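Local coordinates for photoreceptor-histidine kinase BphP (Stigmatella aurantiaca DW4/3-1, PDB 6BAF), which binds a bilin chromophore in its PAS-GAF chromophore-binding region and probably acts as a light-sensing histidine kinase that helps control cell development, at residues Ile96-Gln101 / Ile105-Pro110; Val19-Ser24 / Leu28-Ala33; Arg134-Arg137 / Glu141-Glu144. All coordinates share one frame; numbering follows the deposited sequence.

Overall arrangement
All three contacts join pieces of chain only four residues apart at their nearest ends, and they follow one another in the order interaction 2, interaction 1, interaction 3. Interactions 1 and 2 are beta hairpins of the same antiparallel PAS sheet, with centres about 9 Å apart; strands 19-23 and 103-110 are neighbours, so Leu106 and Leu108 bond to Leu21 and Val19. Interaction 3 lies on the other side of the chain's centre, its own centre about 34 Å from that of interaction 1 and about 43 Å from that of interaction 2, at the turn between helices 120-135 and 139-154. Two contacts thus build the PAS sheet, and the third joins consecutive helices at the far side of the GAF part.

Interaction 1: Ile96-Gln101 / Ile105-Pro110; sequences IAHRHQ and ILELEP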
ATOM      1  N   ILE A  96     -14.975  -2.497 -10.323  1.00 40.98           N
ATOM      2  CA  ILE A  96     -14.633  -3.588  -9.446  1.00 42.23           C
ATOM      3  C   ILE A  96     -15.395  -4.801  -9.965  1.00 43.29           C
ATOM      4  O   ILE A  96     -16.636  -4.821  -9.929  1.00 41.76           O
ATOM      5  CB  ILE A  96     -15.002  -3.260  -8.001  1.00 43.47           C
ATOM      6  CG1 ILE A  96     -14.340  -1.937  -7.611  1.00 48.64           C
ATOM      7  CG2 ILE A  96     -14.630  -4.400  -7.106  1.00 40.53           C
ATOM      8  CD1 ILE A  96     -15.084  -1.232  -6.516  1.00 53.44           C
ATOM      9  N   ALA A  97     -14.672  -5.800 -10.461  1.00 40.26           N
ATOM     10  CA  ALA A  97     -15.291  -6.962 -11.070  1.00 42.01           C
ATOM     11  C   ALA A  97     -14.951  -8.203 -10.261  1.00 42.76           C
ATOM     12  O   ALA A  97     -13.851  -8.311  -9.713  1.00 42.28           O
ATOM     13  CB  ALA A  97     -14.839  -7.113 -12.530  1.00 39.74           C
ATOM     14  N   HIS A  98     -15.903  -9.124 -10.154  1.00 36.26           N
ATOM     15  CA  HIS A  98     -15.665 -10.384  -9.468  1.00 39.10           C
ATOM     16  C   HIS A  98     -16.529 -11.468 -10.114  1.00 39.43           C
ATOM     17  O   HIS A  98     -17.491 -11.178 -10.822  1.00 36.99           O
ATOM     18  CB  HIS A  98     -15.942 -10.291  -7.945  1.00 33.42           C
ATOM     19  CG  HIS A  98     -17.395 -10.225  -7.582  1.00 37.36           C
ATOM     20  ND1 HIS A  98     -18.133  -9.060  -7.670  1.00 35.68           N
ATOM     21  CD2 HIS A  98     -18.246 -11.178  -7.117  1.00 38.28           C
ATOM     22  CE1 HIS A  98     -19.380  -9.302  -7.295  1.00 37.76           C
ATOM     23  NE2 HIS A  98     -19.479 -10.579  -6.962  1.00 37.72           N
ATOM     24  N   ARG A  99     -16.143 -12.723  -9.877  1.00 36.74           N
ATOM     25  CA  ARG A  99     -16.894 -13.900 -10.257  1.00 41.49           C
ATOM     26  C   ARG A  99     -17.470 -14.531  -9.005  1.00 43.67           C
ATOM     27  O   ARG A  99     -16.754 -14.716  -8.018  1.00 42.24           O
ATOM     28  CB  ARG A  99     -16.003 -14.900 -10.983  1.00 41.17           C
ATOM     29  CG  ARG A  99     -15.424 -14.322 -12.270  1.00 43.23           C
ATOM     30  CD  ARG A  99     -14.686 -15.407 -13.056  1.00 43.46           C
ATOM     31  NE  ARG A  99     -14.218 -14.874 -14.324  1.00 43.50           N
ATOM     32  CZ  ARG A  99     -13.017 -14.338 -14.494  1.00 50.22           C
ATOM     33  NH1 ARG A  99     -12.171 -14.278 -13.471  1.00 51.33           N
ATOM     34  NH2 ARG A  99     -12.671 -13.843 -15.661  1.00 45.78           N
ATOM     35  N   HIS A 100     -18.755 -14.876  -9.047  1.00 40.39           N
ATOM     36  CA  HIS A 100     -19.361 -15.586  -7.935  1.00 43.17           C
ATOM     37  C   HIS A 100     -20.583 -16.331  -8.447  1.00 44.18           C
ATOM     38  O   HIS A 100     -21.380 -15.774  -9.222  1.00 44.93           O
ATOM     39  CB  HIS A 100     -19.747 -14.620  -6.810  1.00 40.73           C
ATOM     40  CG  HIS A 100     -20.376 -15.289  -5.623  1.00 44.01           C
ATOM     41  ND1 HIS A 100     -19.744 -16.284  -4.903  1.00 47.19           N
ATOM     42  CD2 HIS A 100     -21.568 -15.082  -5.008  1.00 43.92           C
ATOM     43  CE1 HIS A 100     -20.517 -16.665  -3.900  1.00 46.02           C
ATOM     44  NE2 HIS A 100     -21.633 -15.956  -3.944  1.00 49.53           N
ATOM     45  N   GLN A 101     -20.730 -17.577  -8.005  1.00 45.34           N
ATOM     46  CA  GLN A 101     -21.850 -18.445  -8.405  1.00 46.05           C
ATOM     47  C   GLN A 101     -22.019 -18.473  -9.921  1.00 46.46           C
ATOM     48  O   GLN A 101     -23.130 -18.403 -10.440  1.00 45.62           O
ATOM     49  CB  GLN A 101     -23.154 -18.016  -7.737  1.00 47.91           C
ATOM     50  CG  GLN A 101     -23.117 -18.048  -6.206  1.00 50.62           C
ATOM     51  CD  GLN A 101     -23.129 -19.457  -5.654  1.00 58.34           C
ATOM     52  OE1 GLN A 101     -23.406 -20.405  -6.377  1.00 61.76           O
ATOM     53  NE2 GLN A 101     -22.836 -19.601  -4.365  1.00 62.93           N
ATOM     54  N   ILE A 105     -19.641 -10.207 -12.415  1.00 36.25           N
ATOM     55  CA  ILE A 105     -20.327  -8.989 -12.011  1.00 36.06           C
ATOM     56  C   ILE A 105     -19.330  -7.846 -12.077  1.00 42.92           C
ATOM     57  O   ILE A 105     -18.228  -7.944 -11.519  1.00 38.61           O
ATOM     58  CB  ILE A 105     -20.910  -9.126 -10.596  1.00 36.00           C
ATOM     59  CG1 ILE A 105     -21.967 -10.228 -10.581  1.00 39.77           C
ATOM     60  CG2 ILE A 105     -21.417  -7.755 -10.120  1.00 37.89           C
ATOM     61  CD1 ILE A 105     -22.490 -10.612  -9.210  1.00 38.64           C
ATOM     62  N   LEU A 106     -19.712  -6.766 -12.750  1.00 35.53           N
ATOM     63  CA  LEU A 106     -18.872  -5.581 -12.877  1.00 36.48           C
ATOM     64  C   LEU A 106     -19.618  -4.423 -12.230  1.00 42.91           C
ATOM     65  O   LEU A 106     -20.746  -4.095 -12.634  1.00 38.97           O
ATOM     66  CB  LEU A 106     -18.546  -5.302 -14.347  1.00 36.89           C
ATOM     67  CG  LEU A 106     -17.907  -3.957 -14.683  1.00 41.66           C
ATOM     68  CD1 LEU A 106     -16.511  -3.841 -14.028  1.00 40.88           C
ATOM     69  CD2 LEU A 106     -17.826  -3.779 -16.213  1.00 40.61           C
ATOM     70  N   GLU A 107     -19.035  -3.856 -11.174  1.00 39.15           N
ATOM     71  CA  GLU A 107     -19.601  -2.692 -10.503  1.00 38.46           C
ATOM     72  C   GLU A 107     -18.819  -1.449 -10.880  1.00 43.51           C
ATOM     73  O   GLU A 107     -17.582  -1.479 -10.941  1.00 42.81           O
ATOM     74  CB  GLU A 107     -19.608  -2.903  -8.989  1.00 39.14           C
ATOM     75  CG  GLU A 107     -20.578  -4.031  -8.721  1.00 43.21           C
ATOM     76  CD  GLU A 107     -20.695  -4.401  -7.286  1.00 48.85           C
ATOM     77  OE1 GLU A 107     -19.696  -4.945  -6.710  1.00 50.23           O
ATOM     78  OE2 GLU A 107     -21.800  -4.150  -6.734  1.00 47.55           O
ATOM     79  N   LEU A 108     -19.547  -0.374 -11.183  1.00 39.10           N
ATOM     80  CA  LEU A 108     -18.970   0.860 -11.709  1.00 45.20           C
ATOM     81  C   LEU A 108     -19.302   1.991 -10.751  1.00 48.15           C
ATOM     82  O   LEU A 108     -20.478   2.228 -10.453  1.00 45.59           O
ATOM     83  CB  LEU A 108     -19.509   1.198 -13.095  1.00 41.12           C
ATOM     84  CG  LEU A 108     -19.276   0.158 -14.185  1.00 44.34           C
ATOM     85  CD1 LEU A 108     -19.928   0.600 -15.495  1.00 46.19           C
ATOM     86  CD2 LEU A 108     -17.801  -0.142 -14.388  1.00 43.38           C
ATOM     87  N   GLU A 109     -18.262   2.667 -10.250  1.00 45.50           N
ATOM     88  CA  GLU A 109     -18.401   3.847  -9.405  1.00 49.49           C
ATOM     89  C   GLU A 109     -17.659   5.021 -10.036  1.00 50.40           C
ATOM     90  O   GLU A 109     -16.546   4.846 -10.560  1.00 47.46           O
ATOM     91  CB  GLU A 109     -17.867   3.580  -8.009  1.00 50.61           C
ATOM     92  CG  GLU A 109     -18.821   2.725  -7.136  1.00 55.57           C
ATOM     93  CD  GLU A 109     -18.166   2.266  -5.792  1.00 65.06           C
ATOM     94  OE1 GLU A 109     -18.903   2.023  -4.806  1.00 62.87           O
ATOM     95  OE2 GLU A 109     -16.906   2.132  -5.730  1.00 70.90           O
ATOM     96  N   PRO A 110     -18.276   6.197 -10.086  1.00 49.71           N
ATOM     97  CA  PRO A 110     -17.621   7.337 -10.748  1.00 54.65           C
ATOM     98  C   PRO A 110     -16.217   7.547 -10.188  1.00 60.15           C
ATOM     99  O   PRO A 110     -15.980   7.418  -8.975  1.00 52.65           O
ATOM    100  CB  PRO A 110     -18.547   8.511 -10.430  1.00 54.32           C
ATOM    101  CG  PRO A 110     -19.888   7.889 -10.186  1.00 53.54           C
ATOM    102  CD  PRO A 110     -19.643   6.503  -9.633  1.00 50.57           C
TER
HETATM  103  O   HOH W   1     -17.680  -6.375  -7.964  1.00 42.78           O
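Strand segments 96-100 and 105-110 run antiparallel, their axes 4.6 Å apart at closest approach and 164° between their directions, with Ile96-Glu107 and His98-Ile105 as hydrogen-bonded pairs on either side of the non-hydrogen-bonded pair Ala97-Leu106. Each hydrogen-bonded pair makes both of its N-H...O bonds, the one from Ile105 N to His98 O measuring 2.8 Å. Between these pairs, Ala97 CA comes 3.1 Å from Ile105 O in a CA-H...O contact.

On the face that carries Ile96, His98, Ile105 and Glu107, a chi1 of 73° sets CG of His98 between the backbone N and the carbonyl carbon and lays the imidazole beside Ile105, both side chains pointing the same way. His98 CE1 is 3.6 Å from Ile105 CB, while NE2 approaches the CD1 methyl. So placed, His98 ND1 meets an ordered water in the ring plane at 2.7 Å, in a hydrogen bond whose direction is left open. The same water donates to Ile96 O and, at 2.8 Å, to Glu107 OE1, bridging the two strands through backbone and side chains. These strands form a hairpin within the PAS sheet, and strand 19-23 continues the sheet beyond 103-110. Glu107 is buried, but both carboxylate oxygens have partners: OE1 also accepts from Val236 N, and OE2 from Leu237 N. This grip probably fixes the rotation of the carboxylate and favours its charged form.

Over the opposite face, Ala97 CB meets Leu106 CD1 at 4.0 Å, a small apolar contact. Farther along, Ile96 CD1 lies 3.9 Å from Glu109 OE2, the oxygen that forms a salt bridge with Arg287 of helix 284-300; Ile96 also packs on Tyr284 and Arg287 of that helix.

Interaction 2: Val19-Ser24 / Leu28-Ala33; sequences VLLVLS and LVLTHA
With CG anti to the carbonyl carbon (chi1 -52°), the ring of His32 lies alongside Val22, whose CG2, likewise anti to its carbonyl carbon, lies over one ring face. This CH-pi contact puts Val22 CG2 4.0 Å from the centroid of the His32 ring, and Val22 CB packs 3.4 Å from His32 ND1. At the ring edge, in plane, His32 ND1 shares a 2.7 Å hydrogen bond with Thr31 OG1, which probably helps to set the ring's rotation about CB-CG. Replacing His32 by alanine would probably leave Val22 CG2 without the ring face it packs on and Thr31 OG1 without its ring partner.

On the opposite face of the hairpin, Leu21 CD2 meets Leu30 CD1 and Ala33 CB, both at 3.9 Å, whereas Leu23 and Leu30 lie side by side in a tight methyl contact, CD2 to CD2 at 3.3 Å. Helix 59-69 covers Leu23 through Leu69. Near the turn, Ser24 binds with backbone and side chain alike: its N donates to Val29 O at 2.7 Å and its OG accepts from Val29 N at 3.0 Å.

Val22 N bonds to His32 O and Val22 O to Thr31 N, two successive residues facing one: a classic beta bulge in a hairpin of the PAS sheet.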
ATOM      1  N   VAL A  19     -23.286   1.591 -10.674  1.00 40.88           N
ATOM      2  CA  VAL A  19     -24.056   0.753 -11.582  1.00 43.85           C
ATOM      3  C   VAL A  19     -23.532  -0.667 -11.442  1.00 42.49           C
ATOM      4  O   VAL A  19     -22.324  -0.873 -11.331  1.00 39.40           O
ATOM      5  CB  VAL A  19     -23.977   1.225 -13.054  1.00 44.83           C
ATOM      6  CG1 VAL A  19     -24.506   0.119 -13.998  1.00 44.65           C
ATOM      7  CG2 VAL A  19     -24.833   2.442 -13.240  1.00 45.39           C
ATOM      8  N   LEU A  20     -24.440  -1.642 -11.446  1.00 37.94           N
ATOM      9  CA  LEU A  20     -24.064  -3.047 -11.502  1.00 39.17           C
ATOM     10  C   LEU A  20     -24.423  -3.626 -12.869  1.00 40.11           C
ATOM     11  O   LEU A  20     -25.556  -3.473 -13.331  1.00 39.45           O
ATOM     12  CB  LEU A  20     -24.760  -3.818 -10.402  1.00 35.29           C
ATOM     13  CG  LEU A  20     -24.329  -5.283 -10.313  1.00 40.75           C
ATOM     14  CD1 LEU A  20     -24.097  -5.682  -8.861  1.00 38.51           C
ATOM     15  CD2 LEU A  20     -25.394  -6.180 -11.017  1.00 39.27           C
ATOM     16  N   LEU A  21     -23.459  -4.279 -13.508  1.00 41.06           N
ATOM     17  CA  LEU A  21     -23.661  -5.037 -14.736  1.00 38.83           C
ATOM     18  C   LEU A  21     -23.282  -6.492 -14.497  1.00 43.02           C
ATOM     19  O   LEU A  21     -22.369  -6.777 -13.724  1.00 39.56           O
ATOM     20  CB  LEU A  21     -22.795  -4.480 -15.863  1.00 39.59           C
ATOM     21  CG  LEU A  21     -22.867  -2.979 -16.122  1.00 40.96           C
ATOM     22  CD1 LEU A  21     -21.842  -2.643 -17.184  1.00 41.60           C
ATOM     23  CD2 LEU A  21     -24.286  -2.551 -16.571  1.00 39.92           C
ATOM     24  N   VAL A  22     -23.979  -7.430 -15.150  1.00 38.72           N
ATOM     25  CA  VAL A  22     -23.519  -8.815 -15.234  1.00 35.62           C
ATOM     26  C   VAL A  22     -23.152  -9.095 -16.686  1.00 40.62           C
ATOM     27  O   VAL A  22     -23.874  -8.691 -17.608  1.00 40.21           O
ATOM     28  CB  VAL A  22     -24.560  -9.814 -14.729  1.00 37.34           C
ATOM     29  CG1 VAL A  22     -24.042 -11.216 -14.904  1.00 39.37           C
ATOM     30  CG2 VAL A  22     -24.916  -9.549 -13.250  1.00 37.44           C
ATOM     31  N   LEU A  23     -22.012  -9.755 -16.885  1.00 38.15           N
ATOM     32  CA  LEU A  23     -21.381  -9.969 -18.182  1.00 38.58           C
ATOM     33  C   LEU A  23     -21.269 -11.457 -18.470  1.00 40.76           C
ATOM     34  O   LEU A  23     -20.837 -12.240 -17.605  1.00 39.25           O
ATOM     35  CB  LEU A  23     -19.977  -9.358 -18.207  1.00 38.86           C
ATOM     36  CG  LEU A  23     -19.822  -7.881 -17.832  1.00 41.22           C
ATOM     37  CD1 LEU A  23     -18.335  -7.538 -17.825  1.00 42.96           C
ATOM     38  CD2 LEU A  23     -20.492  -7.062 -18.837  1.00 45.69           C
ATOM     39  N   SER A  24     -21.606 -11.859 -19.694  1.00 38.21           N
ATOM     40  CA  SER A  24     -21.383 -13.271 -19.973  1.00 40.78           C
ATOM     41  C   SER A  24     -19.899 -13.533 -20.206  1.00 38.27           C
ATOM     42  O   SER A  24     -19.130 -12.635 -20.544  1.00 36.70           O
ATOM     43  CB  SER A  24     -22.150 -13.718 -21.217  1.00 37.83           C
ATOM     44  OG  SER A  24     -21.578 -13.082 -22.356  1.00 38.83           O
ATOM     45  N   LEU A  28     -18.736 -11.374 -22.860  1.00 43.79           N
ATOM     46  CA  LEU A  28     -18.978 -10.060 -22.237  1.00 42.66           C
ATOM     47  C   LEU A  28     -20.237  -9.406 -22.776  1.00 44.11           C
ATOM     48  O   LEU A  28     -20.293  -8.181 -22.958  1.00 40.52           O
ATOM     49  CB  LEU A  28     -17.778  -9.113 -22.406  1.00 41.08           C
ATOM     50  CG  LEU A  28     -16.450  -9.719 -21.901  1.00 46.46           C
ATOM     51  CD1 LEU A  28     -15.293  -8.745 -22.165  1.00 43.90           C
ATOM     52  CD2 LEU A  28     -16.513 -10.184 -20.421  1.00 38.39           C
ATOM     53  N   VAL A  29     -21.273 -10.219 -23.019  1.00 42.58           N
ATOM     54  CA  VAL A  29     -22.601  -9.671 -23.288  1.00 38.71           C
ATOM     55  C   VAL A  29     -23.253  -9.293 -21.966  1.00 35.75           C
ATOM     56  O   VAL A  29     -23.239 -10.089 -21.013  1.00 40.30           O
ATOM     57  CB  VAL A  29     -23.461 -10.714 -24.051  1.00 42.43           C
ATOM     58  CG1 VAL A  29     -24.895 -10.198 -24.221  1.00 39.64           C
ATOM     59  CG2 VAL A  29     -22.824 -11.070 -25.401  1.00 42.22           C
ATOM     60  N   LEU A  30     -23.881  -8.106 -21.902  1.00 39.08           N
ATOM     61  CA  LEU A  30     -24.566  -7.685 -20.679  1.00 37.39           C
ATOM     62  C   LEU A  30     -25.847  -8.486 -20.547  1.00 42.55           C
ATOM     63  O   LEU A  30     -26.787  -8.305 -21.340  1.00 40.79           O
ATOM     64  CB  LEU A  30     -24.926  -6.198 -20.693  1.00 37.41           C
ATOM     65  CG  LEU A  30     -23.944  -5.064 -21.026  1.00 48.83           C
ATOM     66  CD1 LEU A  30     -24.270  -3.738 -20.318  1.00 46.49           C
ATOM     67  CD2 LEU A  30     -22.553  -5.463 -20.853  1.00 41.87           C
ATOM     68  N   THR A  31     -25.927  -9.326 -19.522  1.00 33.92           N
ATOM     69  CA  THR A  31     -27.174 -10.024 -19.245  1.00 37.84           C
ATOM     70  C   THR A  31     -28.001  -9.401 -18.137  1.00 37.95           C
ATOM     71  O   THR A  31     -29.173  -9.771 -17.983  1.00 36.64           O
ATOM     72  CB  THR A  31     -26.879 -11.471 -18.851  1.00 40.64           C
ATOM     73  OG1 THR A  31     -26.189 -11.452 -17.604  1.00 37.48           O
ATOM     74  CG2 THR A  31     -26.004 -12.147 -19.931  1.00 37.24           C
ATOM     75  N   HIS A  32     -27.404  -8.548 -17.296  1.00 38.97           N
ATOM     76  CA  HIS A  32     -28.108  -7.810 -16.254  1.00 34.26           C
ATOM     77  C   HIS A  32     -27.545  -6.392 -16.234  1.00 37.55           C
ATOM     78  O   HIS A  32     -26.361  -6.180 -16.512  1.00 37.20           O
ATOM     79  CB  HIS A  32     -27.964  -8.383 -14.826  1.00 35.28           C
ATOM     80  CG  HIS A  32     -28.279  -9.845 -14.668  1.00 36.17           C
ATOM     81  ND1 HIS A  32     -27.675 -10.834 -15.422  1.00 34.57           N
ATOM     82  CD2 HIS A  32     -29.050 -10.490 -13.755  1.00 34.47           C
ATOM     83  CE1 HIS A  32     -28.090 -12.016 -15.003  1.00 39.35           C
ATOM     84  NE2 HIS A  32     -28.921 -11.835 -13.989  1.00 37.90           N
ATOM     85  N   ALA A  33     -28.395  -5.434 -15.894  1.00 37.71           N
ATOM     86  CA  ALA A  33     -28.004  -4.046 -15.711  1.00 38.54           C
ATOM     87  C   ALA A  33     -28.923  -3.432 -14.676  1.00 41.27           C
ATOM     88  O   ALA A  33     -30.131  -3.680 -14.682  1.00 40.83           O
ATOM     89  CB  ALA A  33     -28.087  -3.244 -17.003  1.00 37.62           C
TER

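Interaction 3: Arg134-Arg137 / Glu141-Glu144; sequences RDAR and ELCE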
ATOM      1  N   ARG A 134       1.911  -0.711  14.356  1.00 45.42           N
ATOM      2  CA  ARG A 134       3.030  -1.452  14.934  1.00 51.76           C
ATOM      3  C   ARG A 134       3.494  -0.836  16.247  1.00 49.70           C
ATOM      4  O   ARG A 134       3.959  -1.565  17.124  1.00 53.24           O
ATOM      5  CB  ARG A 134       4.185  -1.539  13.948  1.00 50.40           C
ATOM      6  CG  ARG A 134       3.828  -2.365  12.770  1.00 50.80           C
ATOM      7  CD  ARG A 134       4.989  -2.473  11.872  1.00 49.31           C
ATOM      8  NE  ARG A 134       6.026  -3.257  12.540  1.00 53.35           N
ATOM      9  CZ  ARG A 134       7.317  -3.130  12.270  1.00 49.09           C
ATOM     10  NH1 ARG A 134       7.714  -2.251  11.348  1.00 50.14           N
ATOM     11  NH2 ARG A 134       8.191  -3.898  12.894  1.00 54.35           N
ATOM     12  N   ASP A 135       3.290   0.471  16.430  1.00 48.78           N
ATOM     13  CA  ASP A 135       3.609   1.120  17.703  1.00 51.06           C
ATOM     14  C   ASP A 135       2.790   0.597  18.871  1.00 56.67           C
ATOM     15  O   ASP A 135       3.213   0.781  20.017  1.00 57.22           O
ATOM     16  CB  ASP A 135       3.393   2.641  17.625  1.00 55.15           C
ATOM     17  CG  ASP A 135       4.487   3.359  16.812  1.00 61.30           C
ATOM     18  OD1 ASP A 135       5.554   2.723  16.556  1.00 61.90           O
ATOM     19  OD2 ASP A 135       4.271   4.551  16.434  1.00 63.22           O
ATOM     20  N   ALA A 136       1.624  -0.016  18.628  1.00 52.33           N
ATOM     21  CA  ALA A 136       0.793  -0.496  19.728  1.00 55.25           C
ATOM     22  C   ALA A 136       1.478  -1.636  20.466  1.00 53.26           C
ATOM     23  O   ALA A 136       1.986  -2.577  19.849  1.00 52.35           O
ATOM     24  CB  ALA A 136      -0.572  -0.985  19.222  1.00 48.35           C
ATOM     25  N   ARG A 137       1.425  -1.582  21.800  1.00 57.04           N
ATOM     26  CA  ARG A 137       2.069  -2.586  22.642  1.00 57.18           C
ATOM     27  C   ARG A 137       1.120  -3.635  23.210  1.00 56.60           C
ATOM     28  O   ARG A 137       1.605  -4.609  23.787  1.00 60.39           O
ATOM     29  CB  ARG A 137       2.785  -1.919  23.825  1.00 62.45           C
ATOM     30  CG  ARG A 137       3.518  -0.619  23.544  1.00 62.33           C
ATOM     31  CD  ARG A 137       3.679   0.134  24.875  1.00 65.92           C
ATOM     32  NE  ARG A 137       3.367   1.542  24.675  1.00 75.63           N
ATOM     33  CZ  ARG A 137       2.883   2.360  25.609  1.00 79.34           C
ATOM     34  NH1 ARG A 137       2.630   1.889  26.821  1.00 83.20           N
ATOM     35  NH2 ARG A 137       2.628   3.637  25.309  1.00 83.95           N
ATOM     36  N   GLU A 141      -4.250  -0.987  22.783  1.00 52.20           N
ATOM     37  CA  GLU A 141      -3.616   0.099  22.034  1.00 54.91           C
ATOM     38  C   GLU A 141      -3.790  -0.114  20.535  1.00 45.41           C
ATOM     39  O   GLU A 141      -4.020   0.851  19.793  1.00 44.97           O
ATOM     40  CB  GLU A 141      -2.128   0.215  22.396  1.00 57.53           C
ATOM     41  CG  GLU A 141      -1.871   0.605  23.856  1.00 60.99           C
ATOM     42  CD  GLU A 141      -0.450   1.115  24.120  1.00 69.89           C
ATOM     43  OE1 GLU A 141       0.468   0.827  23.316  1.00 67.33           O
ATOM     44  OE2 GLU A 141      -0.266   1.838  25.128  1.00 74.12           O
ATOM     45  N   LEU A 142      -3.656  -1.369  20.079  1.00 40.42           N
ATOM     46  CA  LEU A 142      -3.986  -1.728  18.703  1.00 42.01           C
ATOM     47  C   LEU A 142      -5.368  -1.202  18.316  1.00 48.88           C
ATOM     48  O   LEU A 142      -5.514  -0.473  17.324  1.00 43.57           O
ATOM     49  CB  LEU A 142      -3.943  -3.243  18.556  1.00 46.46           C
ATOM     50  CG  LEU A 142      -3.389  -3.895  17.299  1.00 48.33           C
ATOM     51  CD1 LEU A 142      -4.145  -5.131  16.985  1.00 45.02           C
ATOM     52  CD2 LEU A 142      -3.303  -2.955  16.110  1.00 48.84           C
ATOM     53  N   CYS A 143      -6.394  -1.523  19.129  1.00 42.86           N
ATOM     54  CA  CYS A 143      -7.758  -1.078  18.831  1.00 44.10           C
ATOM     55  C   CYS A 143      -7.832   0.437  18.751  1.00 43.21           C
ATOM     56  O   CYS A 143      -8.412   0.996  17.810  1.00 45.06           O
ATOM     57  CB  CYS A 143      -8.750  -1.623  19.887  1.00 38.74           C
ATOM     58  SG  CYS A 143      -8.802  -3.435  19.953  1.00 51.87           S
ATOM     59  N   GLU A 144      -7.227   1.133  19.706  1.00 44.86           N
ATOM     60  CA  GLU A 144      -7.328   2.594  19.653  1.00 46.97           C
ATOM     61  C   GLU A 144      -6.565   3.170  18.459  1.00 45.73           C
ATOM     62  O   GLU A 144      -7.007   4.161  17.856  1.00 46.78           O
ATOM     63  CB  GLU A 144      -6.826   3.217  20.969  1.00 57.48           C
ATOM     64  CG  GLU A 144      -7.886   4.161  21.667  1.00 69.75           C
ATOM     65  CD  GLU A 144      -8.016   5.569  21.023  1.00 72.84           C
ATOM     66  OE1 GLU A 144      -7.015   6.024  20.387  1.00 76.88           O
ATOM     67  OE2 GLU A 144      -9.118   6.210  21.140  1.00 66.94           O
TER
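Ala136 makes the close part of this contact, its methyl directed at the first turn of helix 139-154. Ala136 CB sits 3.2 Å from Leu142 N and 3.7 Å from Glu141 CB, with Leu142 CB just beyond at 4.1 Å, so the small side chain lies directly against the helix backbone.

The more exposed side is polar. Arg137 N donates to Glu141 OE1 over 3.0 Å, meeting the oxygen from its anti side and 27° out of the carboxylate plane. Above it the guanidinium turns one face to the acid: Glu141 OE2 lies 3.2 Å from Arg137 CZ, over the centre of the group, and the two planes stand 82° apart. Arg137 NE is 3.3 Å from Glu141 OE1, but no guanidinium N-H points at OE1, which lies well out of the guanidinium plane; this salt bridge rests on charge, with no directed guanidinium bond. A bend in the arginine at chi3 (-136°) folds the guanidinium back over the carboxylate.

Asp138 OD1 accepts from Glu141 N at the start of helix 139-154. Behind the contact, Leu142 packs on Met297 of helix 284-300, while on helix 120-135 Arg134 forms a salt bridge with Glu295 of the second subunit.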